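Local coordinates for protein putative hydrolase YdeN (Bacillus subtilis, PDB 1UXO) that probably acts as a serine hydrolase of the alpha/beta-hydrolase fold, although its natural substrate is not established, at residues Y13-S17 against N40-L45; Q46-W52 against M110-F114; F82-L86 against S118-K123. The protein carries 2 engineered substitutions. All blocks are in the same frame, centred on the assembly; numbering follows the deposited sequence. Where two conformers were deposited one is given.

All three contacts lie around one parallel sheet of an alpha/beta hydrolase. Interactions 1 and 2 follow each other along the chain and touch: Trp52 NE1 lies 3.0 Å from Pro42 O, probably a hydrogen bond, and Tyr13 OH lies 3.6 Å from Met110 SE. Their centres are 11 Å apart. Both border the predicted charge relay system, since the side chains of Tyr13 and Leu111 come within about 6 and 7 Å of that of Ser73. Interaction 3 is remote from the predicted catalytic residues, its centre about 17 Å from that of interaction 2 and 23 Å from that of interaction 1. It meets interaction 2 through Phe114 O, 4.0 Å from Phe119 CZ.

Interaction 1. Residues Y13-S17 against N40-L45; sequences YRASS and NMPNPL
The Tyr13 ring lies against the backbone carbonyls of Pro44 and Leu45: CD1 is 3.3 Å from Pro44 O, while Leu45 O sits at the ring edge, close to the ring plane, 3.5 Å from CE1. One ring face is covered by CG of the next residue, Arg14, placed over its centre. The same Arg14 CG meets Leu45 CD2 at 3.6 Å, so this methylene touches both ring and leucine. Pro44 O also accepts a hydrogen bond from Arg14 N (3.0 Å), which approaches from above the carbonyl plane, and Pro44 CB packs on Ala15 O. In the alpha/beta-hydrolase sheet the two loops leave the ends of adjacent parallel strands, 6-10 and 35-39, and these contacts tie them together beside the predicted catalytic residues; Tyr13 also leans on Leu108 and Leu111. At the other end of the contact the Asn40 side-chain amide reaches the backbone N and the hydroxyl of Ser17. Asn40 OD1 accepts from Ser17 N at 2.8 Å, the donor tilted 18° from the carbonyl plane, and Asn40 ND2 makes a weak bond of 3.2 Å to Ser17 OG. A chi1 of 64° tucks that hydroxyl over its own backbone, which sets it beside the Asn40 amide. Midway, a water donates to Met41 O and, weakly, to Ala15 O.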
loop_
_atom_site.group_PDB
_atom_site.type_symbol
_atom_site.label_atom_id
_atom_site.label_comp_id
_atom_site.label_asym_id
_atom_site.label_seq_id
_atom_site.Cartn_x
_atom_site.Cartn_y
_atom_site.Cartn_z
ATOM N N TYR A 13 9.065 -5.285 -2.727
ATOM C CA TYR A 13 10.365 -5.942 -2.979
ATOM C C TYR A 13 10.597 -6.248 -4.471
ATOM O O TYR A 13 9.703 -6.744 -5.195
ATOM C CB TYR A 13 10.392 -7.213 -2.146
ATOM C CG TYR A 13 11.558 -8.121 -2.386
ATOM C CD1 TYR A 13 12.855 -7.669 -2.255
ATOM C CD2 TYR A 13 11.353 -9.466 -2.713
ATOM C CE1 TYR A 13 13.959 -8.542 -2.491
ATOM C CE2 TYR A 13 12.454 -10.335 -2.944
ATOM C CZ TYR A 13 13.736 -9.851 -2.807
ATOM O OH TYR A 13 14.825 -10.679 -3.066
ATOM N N ARG A 14 11.786 -5.906 -4.936
ATOM C CA ARG A 14 12.232 -6.212 -6.264
ATOM C C ARG A 14 11.325 -5.622 -7.280
ATOM O O ARG A 14 10.908 -6.332 -8.213
ATOM C CB ARG A 14 12.190 -7.725 -6.524
ATOM C CG ARG A 14 13.390 -8.487 -6.115
ATOM C CD ARG A 14 13.673 -9.639 -7.068
ATOM N NE ARG A 14 12.436 -10.314 -7.469
ATOM C CZ ARG A 14 12.385 -11.545 -7.972
ATOM N NH1 ARG A 14 13.503 -12.285 -8.137
ATOM N NH2 ARG A 14 11.204 -12.046 -8.290
ATOM N N ALA A 15 10.909 -4.387 -7.062
ATOM C CA ALA A 15 10.080 -3.713 -8.014
ATOM C C ALA A 15 10.504 -2.257 -8.076
ATOM O O ALA A 15 11.210 -1.796 -7.201
ATOM C CB ALA A 15 8.620 -3.837 -7.625
ATOM N N SER A 16 10.015 -1.555 -9.100
ATOM C CA SER A 16 10.119 -0.105 -9.238
ATOM C C SER A 16 8.853 0.436 -9.890
ATOM O O SER A 16 7.902 -0.309 -10.199
ATOM C CB SER A 16 11.337 0.290 -10.123
ATOM O OG SER A 16 11.084 0.027 -11.515
ATOM N N SER A 17 8.856 1.740 -10.134
ATOM C CA SER A 17 7.682 2.459 -10.588
ATOM C C SER A 17 7.207 2.005 -11.954
ATOM O O SER A 17 6.079 2.304 -12.342
ATOM C CB SER A 17 7.996 3.954 -10.605
ATOM O OG SER A 17 9.019 4.216 -11.558
ATOM N N ASN A 40 9.452 5.604 -5.999
ATOM C CA ASN A 40 10.444 4.560 -5.944
ATOM C C ASN A 40 11.110 4.546 -4.586
ATOM O O ASN A 40 11.395 5.609 -4.003
ATOM C CB ASN A 40 11.492 4.761 -7.020
ATOM C CG ASN A 40 10.975 4.459 -8.386
ATOM O OD1 ASN A 40 10.625 3.302 -8.655
ATOM N ND2 ASN A 40 10.909 5.472 -9.266
HETATM N N MSE A 41 11.365 3.341 -4.084
HETATM C CA MSE A 41 12.100 3.159 -2.839
HETATM C C MSE A 41 13.564 2.783 -3.111
HETATM O O MSE A 41 13.871 2.161 -4.133
HETATM C CB MSE A 41 11.429 2.083 -1.996
HETATM C CG MSE A 41 10.003 2.417 -1.632
HETATM SE SE MSE A 41 9.836 3.829 -0.243
HETATM C CE MSE A 41 9.041 5.306 -1.409
ATOM N N PRO A 42 14.471 3.120 -2.200
ATOM C CA PRO A 42 15.886 2.757 -2.397
ATOM C C PRO A 42 16.159 1.264 -2.268
ATOM O O PRO A 42 15.587 0.576 -1.463
ATOM C CB PRO A 42 16.622 3.560 -1.326
ATOM C CG PRO A 42 15.624 3.951 -0.363
ATOM C CD PRO A 42 14.256 3.893 -0.979
ATOM N N ASN A 43 17.112 0.814 -3.071
ATOM C CA ASN A 43 17.648 -0.524 -3.008
ATOM C C ASN A 43 16.557 -1.591 -2.967
ATOM O O ASN A 43 16.466 -2.323 -2.013
ATOM C CB ASN A 43 18.546 -0.587 -1.796
ATOM C CG ASN A 43 19.910 0.135 -2.037
ATOM O OD1 ASN A 43 20.449 0.110 -3.137
ATOM N ND2 ASN A 43 20.350 0.917 -1.046
ATOM N N PRO A 44 15.703 -1.665 -3.991
ATOM C CA PRO A 44 14.564 -2.589 -3.965
ATOM C C PRO A 44 15.004 -4.072 -3.916
ATOM O O PRO A 44 14.232 -4.921 -3.477
ATOM C CB PRO A 44 13.789 -2.222 -5.240
ATOM C CG PRO A 44 14.820 -1.653 -6.142
ATOM C CD PRO A 44 15.730 -0.871 -5.224
ATOM N N LEU A 45 16.244 -4.383 -4.301
ATOM C CA LEU A 45 16.727 -5.785 -4.152
ATOM C C LEU A 45 17.214 -6.181 -2.751
ATOM O O LEU A 45 17.271 -7.379 -2.431
ATOM C CB LEU A 45 17.819 -6.095 -5.159
ATOM C CG LEU A 45 17.494 -5.945 -6.642
ATOM C CD1 LEU A 45 18.788 -6.254 -7.425
ATOM C CD2 LEU A 45 16.403 -6.865 -7.072
HETATM O O HOH W 1 12.719 1.155 -6.621
#

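Interaction 2. Residues Q46-W52 against M110-F114; sequences QPRLEDW and MLDEF
Phe114 wedges its ring against the start of helix 49-57, and three neighbours meet it in different ways. Leu49 lies over one face: its CB is 4.0 Å from the ring centroid and almost exactly on the ring normal, a CH-pi contact, and the two side chains run past each other in opposite directions, with Leu49 CD1 close to Phe114 CD1. Trp52 is met by the ring edge instead. Phe114 points CE1 and CZ at the indole face in a T-shaped pair, the planes 81° apart and the centroid of the Trp52 five-membered ring 5.2 Å from that of Phe114. Pro47 O sits at another part of the Phe114 edge, near its plane, 3.6 Å from CE2, while Pro47 CG packs obliquely on Leu111 CD2. The indole nitrogen hydrogen-bonds to Pro42 O, and Leu74 touches both Pro47 and Phe114.

Beside this apolar group Glu113 meets Arg48 crosswise. With chi1 at 77°, Glu113 CG stands between its own backbone N and carbonyl carbon, which sends the extended chain to the helix start. Arg48 grips the Glu113 carboxylate side-on, NE to OE2 at 3.0 Å and NH2 to OE1 at 3.0 Å, although the guanidinium and carboxylate planes are 56° apart. With its anti lone pair Glu113 OE2 also accepts from Leu49 N at 2.8 Å, and a water links it to Glu50 N. Arg48 is the N-cap residue, so the carboxylate from the 110-114 loop binds the first turn's backbone N-H directly and the next through water. Its negative charge probably gains from both the arginine and the positive end of the helix dipole, which would favour the ionised form.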
loop_
_atom_site.group_PDB
_atom_site.type_symbol
_atom_site.label_atom_id
_atom_site.label_comp_id
_atom_site.label_asym_id
_atom_site.label_seq_id
_atom_site.Cartn_x
_atom_site.Cartn_y
_atom_site.Cartn_z
ATOM N N GLN A 46 17.582 -5.198 -1.934
ATOM C CA GLN A 46 17.958 -5.405 -0.532
ATOM C C GLN A 46 17.413 -4.271 0.313
ATOM O O GLN A 46 18.146 -3.390 0.834
ATOM C CB GLN A 46 19.469 -5.442 -0.343
ATOM C CG GLN A 46 20.146 -6.566 -1.040
ATOM C CD GLN A 46 21.668 -6.521 -0.904
ATOM O OE1 GLN A 46 22.232 -7.021 0.081
ATOM N NE2 GLN A 46 22.334 -5.931 -1.908
ATOM N N PRO A 47 16.104 -4.251 0.447
ATOM C CA PRO A 47 15.462 -3.120 1.104
ATOM C C PRO A 47 15.666 -3.082 2.618
ATOM O O PRO A 47 15.728 -4.123 3.242
ATOM C CB PRO A 47 13.973 -3.346 0.796
ATOM C CG PRO A 47 13.844 -4.717 0.493
ATOM C CD PRO A 47 15.140 -5.268 0.006
ATOM N N ARG A 48 15.735 -1.871 3.152
ATOM C CA ARG A 48 15.980 -1.590 4.570
ATOM C C ARG A 48 14.887 -0.624 4.973
ATOM O O ARG A 48 14.682 0.365 4.313
ATOM C CB ARG A 48 17.354 -0.916 4.781
ATOM C CG ARG A 48 18.542 -1.784 4.325
ATOM C CD ARG A 48 18.495 -3.232 4.851
ATOM N NE ARG A 48 18.405 -3.305 6.311
ATOM C CZ ARG A 48 19.411 -3.004 7.151
ATOM N NH1 ARG A 48 20.589 -2.605 6.682
ATOM N NH2 ARG A 48 19.234 -3.103 8.468
ATOM N N LEU A 49 14.177 -0.973 6.035
ATOM C CA LEU A 49 13.054 -0.174 6.529
ATOM C C LEU A 49 13.419 1.265 6.776
ATOM O O LEU A 49 12.658 2.173 6.388
ATOM C CB LEU A 49 12.472 -0.786 7.819
ATOM C CG LEU A 49 11.338 -0.044 8.558
ATOM C CD1 LEU A 49 10.122 0.075 7.647
ATOM C CD2 LEU A 49 10.949 -0.738 9.851
ATOM N N GLU A 50 14.534 1.498 7.471
ATOM C CA GLU A 50 14.892 2.895 7.770
ATOM C C GLU A 50 15.074 3.755 6.520
ATOM O O GLU A 50 14.670 4.869 6.512
ATOM C CB GLU A 50 16.104 3.015 8.725
ATOM C CG GLU A 50 15.775 2.447 10.086
ATOM C CD GLU A 50 14.527 3.052 10.761
ATOM O OE1 GLU A 50 14.362 4.319 10.723
ATOM O OE2 GLU A 50 13.720 2.241 11.319
ATOM N N ASP A 51 15.628 3.187 5.458
ATOM C CA ASP A 51 15.827 3.930 4.210
ATOM C C ASP A 51 14.493 4.138 3.482
ATOM O O ASP A 51 14.269 5.178 2.947
ATOM C CB ASP A 51 16.818 3.231 3.312
ATOM C CG ASP A 51 18.214 3.131 3.941
ATOM O OD1 ASP A 51 18.587 4.087 4.655
ATOM O OD2 ASP A 51 18.996 2.126 3.788
ATOM N N TRP A 52 13.590 3.156 3.525
ATOM C CA TRP A 52 12.267 3.327 2.912
ATOM C C TRP A 52 11.504 4.459 3.686
ATOM O O TRP A 52 10.869 5.359 3.047
ATOM C CB TRP A 52 11.490 2.004 2.883
ATOM C CG TRP A 52 11.910 1.104 1.783
ATOM C CD1 TRP A 52 13.178 0.921 1.298
ATOM C CD2 TRP A 52 11.052 0.269 0.982
ATOM N NE1 TRP A 52 13.158 0.029 0.259
ATOM C CE2 TRP A 52 11.870 -0.392 0.046
ATOM C CE3 TRP A 52 9.665 0.007 0.968
ATOM C CZ2 TRP A 52 11.366 -1.272 -0.927
ATOM C CZ3 TRP A 52 9.168 -0.845 0.003
ATOM C CH2 TRP A 52 10.021 -1.483 -0.937
HETATM N N MSE A 110 14.163 -12.571 4.820
HETATM C CA MSE A 110 15.102 -11.475 4.625
HETATM C C MSE A 110 14.471 -10.088 4.779
HETATM O O MSE A 110 15.173 -9.076 4.923
HETATM C CB MSE A 110 15.685 -11.552 3.196
HETATM C CG MSE A 110 14.602 -11.683 2.025
HETATM SE SE MSE A 110 15.564 -11.346 0.356
HETATM C CE MSE A 110 16.196 -9.355 0.507
ATOM N N LEU A 111 13.145 -10.033 4.729
ATOM C CA LEU A 111 12.380 -8.796 4.837
ATOM C C LEU A 111 11.769 -8.609 6.227
ATOM O O LEU A 111 10.960 -7.693 6.437
ATOM C CB LEU A 111 11.283 -8.789 3.749
ATOM C CG LEU A 111 11.643 -9.043 2.279
ATOM C CD1 LEU A 111 10.373 -8.914 1.384
ATOM C CD2 LEU A 111 12.713 -8.062 1.818
ATOM N N ASP A 112 12.144 -9.470 7.189
ATOM C CA ASP A 112 11.552 -9.438 8.509
ATOM C C ASP A 112 11.635 -8.131 9.237
ATOM O O ASP A 112 10.768 -7.851 10.062
ATOM C CB ASP A 112 12.128 -10.540 9.428
ATOM C CG ASP A 112 11.515 -11.898 9.191
ATOM O OD1 ASP A 112 10.543 -12.066 8.419
ATOM O OD2 ASP A 112 11.965 -12.932 9.798
ATOM N N GLU A 113 12.621 -7.291 8.920
ATOM C CA GLU A 113 12.764 -6.076 9.668
ATOM C C GLU A 113 11.598 -5.123 9.424
ATOM O O GLU A 113 11.320 -4.290 10.261
ATOM C CB GLU A 113 14.106 -5.391 9.406
ATOM C CG GLU A 113 14.220 -4.659 8.127
ATOM C CD GLU A 113 15.580 -4.002 8.018
ATOM O OE1 GLU A 113 16.597 -4.554 8.558
ATOM O OE2 GLU A 113 15.653 -2.967 7.403
ATOM N N PHE A 114 10.904 -5.280 8.293
ATOM C CA PHE A 114 9.778 -4.388 7.949
ATOM C C PHE A 114 8.535 -4.635 8.822
ATOM O O PHE A 114 7.711 -3.754 8.950
ATOM C CB PHE A 114 9.432 -4.544 6.479
ATOM C CG PHE A 114 10.304 -3.719 5.566
ATOM C CD1 PHE A 114 9.835 -2.556 5.009
ATOM C CD2 PHE A 114 11.606 -4.094 5.308
ATOM C CE1 PHE A 114 10.612 -1.835 4.177
ATOM C CE2 PHE A 114 12.394 -3.383 4.503
ATOM C CZ PHE A 114 11.913 -2.244 3.924
HETATM O O HOH W 2 16.442 -6.857 2.917
HETATM O O HOH W 3 16.345 -0.547 8.542
#

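Interaction 3. Residues F82-L86 against S118-K123; sequences FLEHL and SFDHQK
Lys123 crosses from the first turn of helix 121-127 to the end of helix 75-84, its CA-CB bond already aimed at residues 82-86. From CB, a chi1 of 175° sets CG opposite the backbone N, and Lys123 CG then passes beside Glu84, 3.8 Å from Glu84 O and about as far from Glu84 CA. The chain bends at chi2, carries on through CD, and brings Lys123 CE to 3.3 Å from Leu86 O. A second bend, at chi4, turns NZ in between two carbonyls. Lys123 NZ donates to Leu86 O at 2.7 Å, in the carbonyl plane, and to Leu83 O at 2.8 Å, nearly in line with that C=O bond. Leu83 O is doubly used, because it also accepts from Leu86 N.

A second bridge runs the opposite way. Glu84 starts off away from residues 118-123, but its extended chain brings OE2 back to them, where the anti lone pair takes Asp120 N in a fairly straight bond of 2.7 Å. Glu84 OE2 also lies 3.2 Å from Phe119 CA. The other oxygen, OE1, is paired in a salt bridge with Arg81, which also makes a cation-pi contact with Phe119 and binds Ser118 O. Asp120 is the N-cap of helix 121-127, its OD1 accepting from Lys123 N at 3.3 Å, so the residue that receives the glutamate also fixes the backbone from which the lysine sets out. The Lys123 ammonium thus takes two carbonyls at the C-terminal end of helix 75-84, where its positive charge probably suits the negative end of the helix dipole; here it joins the helix that follows the predicted nucleophile to helix 121-127 of the alpha/beta-hydrolase fold.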
loop_
_atom_site.group_PDB
_atom_site.type_symbol
_atom_site.label_atom_id
_atom_site.label_comp_id
_atom_site.label_asym_id
_atom_site.label_seq_id
_atom_site.Cartn_x
_atom_site.Cartn_y
_atom_site.Cartn_z
ATOM N N PHE A 82 5.403 4.143 8.759
ATOM C CA PHE A 82 5.437 5.582 8.501
ATOM C C PHE A 82 4.315 6.302 9.206
ATOM O O PHE A 82 4.536 7.335 9.878
ATOM C CB PHE A 82 5.405 5.787 6.986
ATOM C CG PHE A 82 5.554 7.171 6.549
ATOM C CD1 PHE A 82 6.717 7.878 6.780
ATOM C CD2 PHE A 82 4.505 7.786 5.839
ATOM C CE1 PHE A 82 6.823 9.220 6.323
ATOM C CE2 PHE A 82 4.626 9.113 5.360
ATOM C CZ PHE A 82 5.792 9.812 5.623
ATOM N N LEU A 83 3.089 5.803 9.078
ATOM C CA LEU A 83 1.936 6.471 9.707
ATOM C C LEU A 83 2.027 6.414 11.206
ATOM O O LEU A 83 1.576 7.350 11.869
ATOM C CB LEU A 83 0.636 5.812 9.292
ATOM C CG LEU A 83 0.328 5.891 7.796
ATOM C CD1 LEU A 83 -0.891 5.039 7.593
ATOM C CD2 LEU A 83 0.062 7.311 7.399
ATOM N N GLU A 84 2.603 5.342 11.774
ATOM C CA GLU A 84 2.732 5.277 13.241
ATOM C C GLU A 84 3.493 6.443 13.794
ATOM O O GLU A 84 3.179 6.914 14.878
ATOM C CB GLU A 84 3.533 4.060 13.707
ATOM C CG GLU A 84 2.808 2.806 13.778
ATOM C CD GLU A 84 3.660 1.680 14.383
ATOM O OE1 GLU A 84 4.868 1.587 14.095
ATOM O OE2 GLU A 84 3.107 0.883 15.160
ATOM N N HIS A 85 4.511 6.900 13.076
ATOM C CA HIS A 85 5.377 7.942 13.597
ATOM C C HIS A 85 5.083 9.347 13.033
ATOM O O HIS A 85 5.791 10.283 13.331
ATOM C CB HIS A 85 6.839 7.532 13.352
ATOM C CG HIS A 85 7.310 6.454 14.284
ATOM N ND1 HIS A 85 8.365 5.624 13.988
ATOM C CD2 HIS A 85 6.833 6.041 15.498
ATOM C CE1 HIS A 85 8.536 4.765 14.985
ATOM N NE2 HIS A 85 7.622 4.992 15.915
ATOM N N LEU A 86 3.987 9.478 12.286
ATOM C CA LEU A 86 3.640 10.750 11.658
ATOM C C LEU A 86 2.739 11.589 12.570
ATOM O O LEU A 86 1.726 11.115 13.062
ATOM C CB LEU A 86 2.886 10.423 10.378
ATOM C CG LEU A 86 2.829 11.472 9.300
ATOM C CD1 LEU A 86 4.250 11.932 8.974
ATOM C CD2 LEU A 86 2.153 10.874 8.059
ATOM N N SER A 118 5.038 -5.391 17.102
ATOM C CA SER A 118 3.638 -4.971 16.951
ATOM C C SER A 118 3.467 -3.563 16.389
ATOM O O SER A 118 4.318 -2.711 16.484
ATOM C CB SER A 118 2.902 -5.068 18.267
ATOM O OG SER A 118 2.967 -6.372 18.735
ATOM N N PHE A 119 2.337 -3.357 15.756
ATOM C CA PHE A 119 1.943 -2.068 15.216
ATOM C C PHE A 119 0.892 -1.440 16.185
ATOM O O PHE A 119 0.076 -2.135 16.785
ATOM C CB PHE A 119 1.287 -2.282 13.821
ATOM C CG PHE A 119 2.241 -2.694 12.758
ATOM C CD1 PHE A 119 2.691 -1.751 11.821
ATOM C CD2 PHE A 119 2.780 -3.988 12.709
ATOM C CE1 PHE A 119 3.631 -2.079 10.839
ATOM C CE2 PHE A 119 3.728 -4.323 11.747
ATOM C CZ PHE A 119 4.145 -3.373 10.778
ATOM N N ASP A 120 0.856 -0.119 16.248
ATOM C CA ASP A 120 -0.147 0.614 16.992
ATOM C C ASP A 120 -1.365 0.786 16.046
ATOM O O ASP A 120 -1.453 1.682 15.223
ATOM C CB ASP A 120 0.404 1.957 17.415
ATOM C CG ASP A 120 -0.585 2.807 18.206
ATOM O OD1 ASP A 120 -1.814 2.491 18.309
ATOM O OD2 ASP A 120 -0.211 3.898 18.735
ATOM N N HIS A 121 -2.306 -0.129 16.191
ATOM C CA HIS A 121 -3.497 -0.180 15.288
ATOM C C HIS A 121 -4.369 1.069 15.383
ATOM O O HIS A 121 -4.875 1.524 14.387
ATOM C CB HIS A 121 -4.320 -1.494 15.489
ATOM C CG HIS A 121 -3.471 -2.739 15.295
ATOM N ND1 HIS A 121 -3.425 -3.784 16.194
ATOM C CD2 HIS A 121 -2.622 -3.079 14.305
ATOM C CE1 HIS A 121 -2.578 -4.707 15.773
ATOM N NE2 HIS A 121 -2.075 -4.292 14.630
ATOM N N GLN A 122 -4.538 1.603 16.598
ATOM C CA GLN A 122 -5.386 2.755 16.792
ATOM C C GLN A 122 -4.826 3.990 16.058
ATOM O O GLN A 122 -5.544 4.742 15.445
ATOM C CB GLN A 122 -5.571 3.044 18.299
ATOM C CG GLN A 122 -6.474 4.242 18.565
ATOM C CD GLN A 122 -6.775 4.479 20.061
ATOM O OE1 GLN A 122 -6.455 3.645 20.928
ATOM N NE2 GLN A 122 -7.381 5.625 20.357
ATOM N N LYS A 123 -3.526 4.168 16.092
ATOM C CA LYS A 123 -2.887 5.267 15.413
ATOM C C LYS A 123 -3.104 5.128 13.890
ATOM O O LYS A 123 -3.398 6.103 13.211
ATOM C CB LYS A 123 -1.391 5.245 15.741
ATOM C CG LYS A 123 -0.575 6.333 14.957
ATOM C CD LYS A 123 -0.973 7.786 15.363
ATOM C CE LYS A 123 0.081 8.879 14.879
ATOM N NZ LYS A 123 0.014 9.035 13.429
#